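Local atomic coordinates of IPT/TIG domain-containing protein BACOVA_02650 (Bacteroides ovatus, PDB entry 5E7G), a protein that binds xyloglucan at the cell surface and probably mediates its capture before the polysaccharide is transported into the periplasm for degradation. Residues T28-V33 and I62-P67; T322-A327 and Q441-V446; G370-I375 and Y433-G438. All blocks are in the same frame, centred on the assembly; numbering follows the deposited sequence.

Contact 1: residues T28-V33 and I62-P67; sequences TMIVVV and IILTVP
Ile30 and Leu64 run alongside each other, both directed into the core from neighbouring antiparallel strands of an IPT/TIG domain, an immunoglobulin-like beta-sandwich. Alternation along the strands sorts the residues: Ile30, Val32, Ile62 and Leu64 face the core, whereas Met29, Val31, Ile63 and Thr65 occupy the other face. In the core, Leu64 CD2 sits between two residues of the partner strand, 3.8 Å from Ile30 CG1 and 3.9 Å from Val32 CG2. The first torsion of Ile30 (chi1 59°) sets CG1 between the backbone N and the carbonyl carbon, which turns this branch toward Leu64 and carries CD1 on to Val66 CG2, 4.1 Å away. Replacing Ile30 with an alanine would probably open a gap beside Leu64 CD2 and Val66 CG2 and leave Ile83, on strand 82-86 of the facing sheet, without part of its packing. On the other face, Met29 slants across Ile63, with SD 3.9 Å from Ile63 CG2, while Val31 CG2 runs alongside Ile63 CG1. The backbones join through paired bonds at Ile30–Leu64 and Val32–Ile62. Next to the Met29–Thr65 pair, Val66 N donates to Thr28 O, and Thr28 OG1 is bonded to Asn25 O. The shortest link between the strands is Val32 N to Ile62 O, 2.7 Å, with the donor in the carbonyl plane.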
# COMPACT_ATOMS: atom_id res chain seq x y z
N THR A 28 24.21 -28.27 -20.38
CA THR A 28 23.69 -29.28 -21.30
C THR A 28 24.80 -29.95 -22.11
O THR A 28 25.85 -29.36 -22.35
CB THR A 28 22.66 -28.68 -22.28
OG1 THR A 28 23.33 -27.86 -23.24
CG2 THR A 28 21.61 -27.86 -21.54
N MET A 29 24.54 -31.19 -22.51
CA MET A 29 25.49 -31.97 -23.30
C MET A 29 25.41 -31.59 -24.76
O MET A 29 24.33 -31.33 -25.28
CB MET A 29 25.19 -33.46 -23.12
CG MET A 29 25.91 -34.40 -24.11
SD MET A 29 25.48 -36.14 -23.85
CE MET A 29 26.01 -36.37 -22.15
N ILE A 30 26.56 -31.56 -25.43
CA ILE A 30 26.60 -31.31 -26.87
C ILE A 30 27.46 -32.35 -27.57
O ILE A 30 28.29 -33.01 -26.95
CB ILE A 30 27.12 -29.89 -27.21
CG1 ILE A 30 28.54 -29.69 -26.66
CG2 ILE A 30 26.17 -28.83 -26.67
CD1 ILE A 30 29.21 -28.39 -27.13
N VAL A 31 27.24 -32.49 -28.87
CA VAL A 31 28.05 -33.34 -29.72
C VAL A 31 28.64 -32.50 -30.83
O VAL A 31 27.91 -31.93 -31.63
CB VAL A 31 27.23 -34.49 -30.35
CG1 VAL A 31 28.09 -35.28 -31.34
CG2 VAL A 31 26.68 -35.40 -29.28
N VAL A 32 29.97 -32.43 -30.87
CA VAL A 32 30.66 -31.73 -31.94
C VAL A 32 30.96 -32.72 -33.05
O VAL A 32 31.68 -33.69 -32.84
CB VAL A 32 31.97 -31.07 -31.45
CG1 VAL A 32 32.60 -30.24 -32.56
CG2 VAL A 32 31.70 -30.21 -30.21
N VAL A 33 30.39 -32.47 -34.23
CA VAL A 33 30.57 -33.35 -35.38
C VAL A 33 31.46 -32.70 -36.43
O VAL A 33 31.27 -31.53 -36.80
CB VAL A 33 29.22 -33.72 -36.02
CG1 VAL A 33 29.43 -34.60 -37.25
CG2 VAL A 33 28.34 -34.42 -34.99
N ILE A 62 33.14 -35.26 -30.95
CA ILE A 62 33.49 -34.94 -29.57
C ILE A 62 32.20 -34.78 -28.77
O ILE A 62 31.32 -34.01 -29.16
CB ILE A 62 34.30 -33.62 -29.43
CG1 ILE A 62 35.56 -33.66 -30.30
CG2 ILE A 62 34.65 -33.35 -27.96
CD1 ILE A 62 36.56 -34.71 -29.86
N ILE A 63 32.09 -35.50 -27.66
CA ILE A 63 30.98 -35.31 -26.72
C ILE A 63 31.50 -34.70 -25.42
O ILE A 63 32.38 -35.25 -24.77
CB ILE A 63 30.25 -36.62 -26.39
CG1 ILE A 63 29.89 -37.39 -27.67
CG2 ILE A 63 28.99 -36.32 -25.58
CD1 ILE A 63 29.31 -38.77 -27.42
N LEU A 64 30.92 -33.57 -25.06
CA LEU A 64 31.26 -32.89 -23.81
C LEU A 64 30.02 -32.18 -23.30
O LEU A 64 28.98 -32.18 -23.98
CB LEU A 64 32.41 -31.90 -24.01
CG LEU A 64 32.13 -30.66 -24.88
CD1 LEU A 64 33.16 -29.58 -24.59
CD2 LEU A 64 32.13 -31.01 -26.37
N THR A 65 30.13 -31.59 -22.12
CA THR A 65 29.03 -30.81 -21.56
C THR A 65 29.50 -29.37 -21.29
O THR A 65 30.56 -29.14 -20.71
CB THR A 65 28.49 -31.44 -20.25
OG1 THR A 65 29.47 -31.33 -19.21
CG2 THR A 65 28.13 -32.91 -20.46
N VAL A 66 28.70 -28.42 -21.76
CA VAL A 66 28.99 -27.01 -21.53
C VAL A 66 28.96 -26.74 -20.03
O VAL A 66 27.93 -26.95 -19.39
CB VAL A 66 27.97 -26.10 -22.24
CG1 VAL A 66 28.33 -24.63 -22.03
CG2 VAL A 66 27.90 -26.44 -23.73
N PRO A 67 30.09 -26.29 -19.44
CA PRO A 67 30.12 -26.05 -17.99
C PRO A 67 29.04 -25.08 -17.51
O PRO A 67 28.73 -24.10 -18.19
CB PRO A 67 31.52 -25.45 -17.77
CG PRO A 67 32.33 -25.97 -18.89
CD PRO A 67 31.40 -26.04 -20.06

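Contact 2: residues T322-A327 and Q441-V446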
# COMPACT_ATOMS: atom_id res chain seq x y z
N THR A 322 -14.78 17.08 33.89
CA THR A 322 -13.56 17.76 34.32
C THR A 322 -13.54 17.99 35.82
O THR A 322 -14.59 18.13 36.45
CB THR A 322 -13.41 19.12 33.62
OG1 THR A 322 -14.27 20.08 34.24
CG2 THR A 322 -13.75 19.00 32.13
N GLY A 323 -12.34 18.05 36.38
CA GLY A 323 -12.16 18.33 37.79
C GLY A 323 -11.06 17.46 38.37
O GLY A 323 -10.30 16.83 37.63
N THR A 324 -10.98 17.44 39.70
CA THR A 324 -10.03 16.57 40.39
C THR A 324 -10.76 15.45 41.10
O THR A 324 -11.77 15.68 41.78
CB THR A 324 -9.18 17.35 41.41
OG1 THR A 324 -8.58 18.49 40.77
CG2 THR A 324 -8.08 16.46 41.99
N VAL A 325 -10.24 14.23 40.94
CA VAL A 325 -10.84 13.03 41.52
C VAL A 325 -9.97 12.49 42.64
O VAL A 325 -8.79 12.19 42.43
CB VAL A 325 -11.00 11.89 40.48
CG1 VAL A 325 -12.16 10.98 40.88
CG2 VAL A 325 -11.22 12.45 39.09
N SER A 326 -10.55 12.36 43.83
CA SER A 326 -9.87 11.72 44.95
C SER A 326 -9.53 10.27 44.59
O SER A 326 -10.18 9.67 43.73
CB SER A 326 -10.74 11.76 46.21
OG SER A 326 -12.04 11.26 45.94
N ALA A 327 -8.51 9.72 45.24
CA ALA A 327 -8.16 8.31 45.03
C ALA A 327 -9.31 7.41 45.51
O ALA A 327 -10.07 7.78 46.41
CB ALA A 327 -6.87 7.96 45.76
N GLN A 441 -4.64 10.35 43.75
CA GLN A 441 -5.61 11.25 43.15
C GLN A 441 -5.09 11.74 41.80
O GLN A 441 -3.90 11.61 41.49
CB GLN A 441 -5.89 12.46 44.05
CG GLN A 441 -4.93 13.63 43.86
CD GLN A 441 -5.31 14.85 44.68
OE1 GLN A 441 -6.44 15.32 44.62
NE2 GLN A 441 -4.36 15.36 45.44
N ALA A 442 -5.99 12.32 41.02
CA ALA A 442 -5.65 12.83 39.71
C ALA A 442 -6.67 13.90 39.29
O ALA A 442 -7.77 13.96 39.83
CB ALA A 442 -5.59 11.69 38.68
N THR A 443 -6.27 14.75 38.35
CA THR A 443 -7.18 15.76 37.82
C THR A 443 -7.23 15.61 36.31
O THR A 443 -6.20 15.39 35.67
CB THR A 443 -6.74 17.19 38.20
OG1 THR A 443 -6.64 17.99 37.02
CG2 THR A 443 -5.40 17.17 38.93
N ILE A 444 -8.44 15.70 35.75
CA ILE A 444 -8.65 15.43 34.33
C ILE A 444 -9.55 16.47 33.70
O ILE A 444 -10.34 17.13 34.38
CB ILE A 444 -9.29 14.01 34.09
CG1 ILE A 444 -10.75 13.96 34.57
CG2 ILE A 444 -8.45 12.91 34.76
CD1 ILE A 444 -11.48 12.70 34.14
N GLU A 445 -9.43 16.60 32.38
CA GLU A 445 -10.31 17.45 31.60
C GLU A 445 -10.58 16.76 30.27
O GLU A 445 -9.72 16.74 29.38
CB GLU A 445 -9.69 18.82 31.39
CG GLU A 445 -10.63 19.81 30.72
CD GLU A 445 -9.99 21.15 30.48
OE1 GLU A 445 -8.78 21.30 30.79
OE2 GLU A 445 -10.68 22.06 29.99
N VAL A 446 -11.77 16.17 30.14
CA VAL A 446 -12.13 15.38 28.97
C VAL A 446 -13.49 15.80 28.40
O VAL A 446 -14.42 16.10 29.15
CB VAL A 446 -12.16 13.88 29.32
CG1 VAL A 446 -12.47 13.05 28.08
CG2 VAL A 446 -10.82 13.45 29.92
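Gln441 reaches across to Thr324 and Val325 with both ends of its side chain. Its CB rests 3.3 Å from Val325 O and also comes near Ala327 N. At chi1 88° the CG is placed between the backbone N and the carbonyl carbon, and from there the chain runs extended to the amide. CD passes the methyl of Thr324, and at the tip OE1 lies 3.3 Å from Thr324 CG2, a carbon contact rather than a hydrogen bond. That same methyl also packs against Ala442 O, while Thr324 OG1 lies over Thr443 CB at 3.4 Å. These residues belong to an antiparallel ladder within the beta-sandwich of the xyloglucan-binding domain, where the short strand 324-325 pairs with the long strand 442-455. Gly323 and Ile444 exchange two backbone bonds, as do Val325 and Ala442, the tightest being Val325 N to Ala442 O at 2.7 Å. The strand changes direction at Gly323, whose backbone angles (phi 140°, psi -168°) would press a side chain against the preceding carbonyl. Before this change of direction, Thr322 and Glu445 lie alongside each other, with Thr322 CG2 3.5 Å from Glu445 CG; the carboxylate carries on to Tyr447, whose OH bonds to Glu445 OE2. Turned to the other face, Val325 and Ile444 both pack on Trp332 of strand 329-338.

Contact 3: residues G370-I375 and Y433-G438. With XYS (alpha-D-xylopyranose), chain B.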
# COMPACT_ATOMS: atom_id res chain seq x y z
N GLY A 370 -4.98 6.66 36.68
CA GLY A 370 -5.95 6.24 37.68
C GLY A 370 -7.37 6.32 37.17
O GLY A 370 -8.07 5.31 37.11
N PRO A 371 -7.82 7.53 36.82
CA PRO A 371 -9.19 7.74 36.35
C PRO A 371 -9.53 6.92 35.11
O PRO A 371 -8.69 6.77 34.22
CB PRO A 371 -9.23 9.24 36.03
CG PRO A 371 -8.19 9.83 36.90
CD PRO A 371 -7.09 8.81 36.95
N VAL A 372 -10.74 6.38 35.07
CA VAL A 372 -11.20 5.57 33.95
C VAL A 372 -12.66 5.88 33.66
O VAL A 372 -13.35 6.48 34.49
CB VAL A 372 -11.03 4.06 34.22
CG1 VAL A 372 -9.55 3.69 34.34
CG2 VAL A 372 -11.81 3.66 35.47
N PHE A 373 -13.13 5.44 32.50
CA PHE A 373 -14.51 5.67 32.08
C PHE A 373 -15.26 4.36 31.91
O PHE A 373 -14.69 3.35 31.49
CB PHE A 373 -14.56 6.45 30.78
CG PHE A 373 -14.08 7.86 30.90
CD1 PHE A 373 -14.94 8.87 31.29
CD2 PHE A 373 -12.77 8.18 30.63
CE1 PHE A 373 -14.50 10.17 31.41
CE2 PHE A 373 -12.32 9.48 30.74
CZ PHE A 373 -13.19 10.48 31.13
N GLN A 374 -16.55 4.41 32.23
CA GLN A 374 -17.48 3.33 31.92
C GLN A 374 -18.52 3.80 30.92
O GLN A 374 -19.10 4.88 31.08
CB GLN A 374 -18.17 2.83 33.19
CG GLN A 374 -19.25 1.77 32.95
CD GLN A 374 -20.01 1.39 34.20
OE1 GLN A 374 -20.13 2.19 35.13
NE2 GLN A 374 -20.53 0.17 34.23
N ILE A 375 -18.76 3.00 29.89
CA ILE A 375 -19.81 3.27 28.92
C ILE A 375 -20.83 2.14 28.96
O ILE A 375 -20.49 0.98 28.73
CB ILE A 375 -19.26 3.42 27.49
CG1 ILE A 375 -18.38 4.68 27.40
CG2 ILE A 375 -20.41 3.47 26.47
CD1 ILE A 375 -17.63 4.81 26.09
N TYR A 433 -19.62 7.20 32.64
CA TYR A 433 -19.34 7.34 34.07
C TYR A 433 -17.85 7.42 34.29
O TYR A 433 -17.11 6.55 33.84
CB TYR A 433 -19.92 6.16 34.86
CG TYR A 433 -21.38 5.90 34.59
CD1 TYR A 433 -21.78 5.15 33.49
CD2 TYR A 433 -22.37 6.40 35.43
CE1 TYR A 433 -23.13 4.90 33.23
CE2 TYR A 433 -23.72 6.16 35.18
CZ TYR A 433 -24.09 5.41 34.08
OH TYR A 433 -25.42 5.17 33.82
N ALA A 434 -17.41 8.49 34.96
CA ALA A 434 -16.01 8.67 35.31
C ALA A 434 -15.75 8.31 36.78
O ALA A 434 -16.47 8.74 37.67
CB ALA A 434 -15.58 10.11 35.04
N THR A 435 -14.71 7.52 37.01
CA THR A 435 -14.34 7.09 38.35
C THR A 435 -12.82 7.04 38.47
O THR A 435 -12.13 7.13 37.46
CB THR A 435 -14.91 5.71 38.69
OG1 THR A 435 -14.32 4.73 37.82
CG2 THR A 435 -16.43 5.69 38.53
N ASN A 436 -12.32 6.90 39.70
CA ASN A 436 -10.89 6.78 39.95
C ASN A 436 -10.56 5.63 40.91
O ASN A 436 -10.49 5.82 42.12
CB ASN A 436 -10.33 8.10 40.51
CG ASN A 436 -8.82 8.11 40.59
OD1 ASN A 436 -8.13 7.33 39.93
ND2 ASN A 436 -8.28 9.01 41.40
N PRO A 437 -10.36 4.42 40.37
CA PRO A 437 -9.91 3.29 41.19
C PRO A 437 -8.42 3.36 41.55
O PRO A 437 -7.90 2.45 42.20
CB PRO A 437 -10.19 2.07 40.30
CG PRO A 437 -10.13 2.60 38.92
CD PRO A 437 -10.68 4.00 38.99
N GLY A 438 -7.76 4.42 41.12
CA GLY A 438 -6.32 4.56 41.31
C GLY A 438 -5.93 4.90 42.74
O GLY A 438 -6.71 5.47 43.51
C1 XYS B . -25.40 2.33 38.70
C2 XYS B . -25.10 0.87 38.48
C3 XYS B . -23.63 0.67 38.35
C4 XYS B . -22.96 1.64 37.42
C5 XYS B . -23.50 3.08 37.43
O2 XYS B . -25.60 0.11 39.59
O3 XYS B . -23.36 -0.67 37.85
O4 XYS B . -21.57 1.69 37.76
O5 XYS B . -24.96 3.16 37.56
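The Tyr433 ring carries a xylose over one face and meets Gln374 at its edge. The sugar's C5 stands 3.8 Å above the ring plane, offset toward the rim near CE2, a CH-pi type of approach common where proteins bind carbohydrates. At the ring edge, CD1 is 3.6 Å from Gln374 O, near the ring plane. With CG anti to the backbone N (chi1 175°) and the chain extended beyond it, the Gln374 side chain rises beside Tyr433, and its OE1 accepts a hydrogen bond from xylose O4 at 3.0 Å. Two residues directly paired across neighbouring antiparallel strands thus supply an aromatic platform and a polar hold for the same sugar in the xyloglucan-binding site. Tyr433 OH is bonded to His429, which ties down the far end of the ring.

Phe373 leaves the opposite face of the sheet and meets Ala434 CB obliquely, CE1 to CB 3.8 Å. Doubled backbone bonds at Val372–Thr435 and Gln374–Tyr433 join the strands, and Val372 CG2 reaches both Thr435 OG1 and Pro437 CD. Asn436 OD1 accepts from Gly438 N at 3.2 Å, forming an Asx turn, with the donor well above the carbonyl plane, while ND2 of the same amide is hydrogen-bonded to Ser326 O. OD1 also lies 3.0 Å from Gly370 C, in the space that a side chain on Gly370 would enter. Strand 429-436 is flanked by strands 372-377 and 329-338, while Phe373 reaches across the sandwich to Ile444 and Val446 of strand 442-455 and sets its ring edge-to-face with Phe448.

In the fold
Contact 1 stands alone near the N-terminal end of this elongated protein: its centre is about 88 Å from that of contact 2 and about 83 Å from that of contact 3, on the other side of the chain's centre. Contacts 2 and 3 share the xyloglucan-binding domain, with centres about 10 Å apart, and contact 3 is nested in the loop that contact 2 closes. They touch directly: Asn436 ND2 probably bonds to Ser326 O at 3.1 Å, and Ala442 CB packs against Pro371 CG at 3.7 Å. Contact 3 provides Gln374 and Tyr433 to the glycan pocket, whereas in contact 2 the Ser326 side chain remains about 11 Å from a bound glucose.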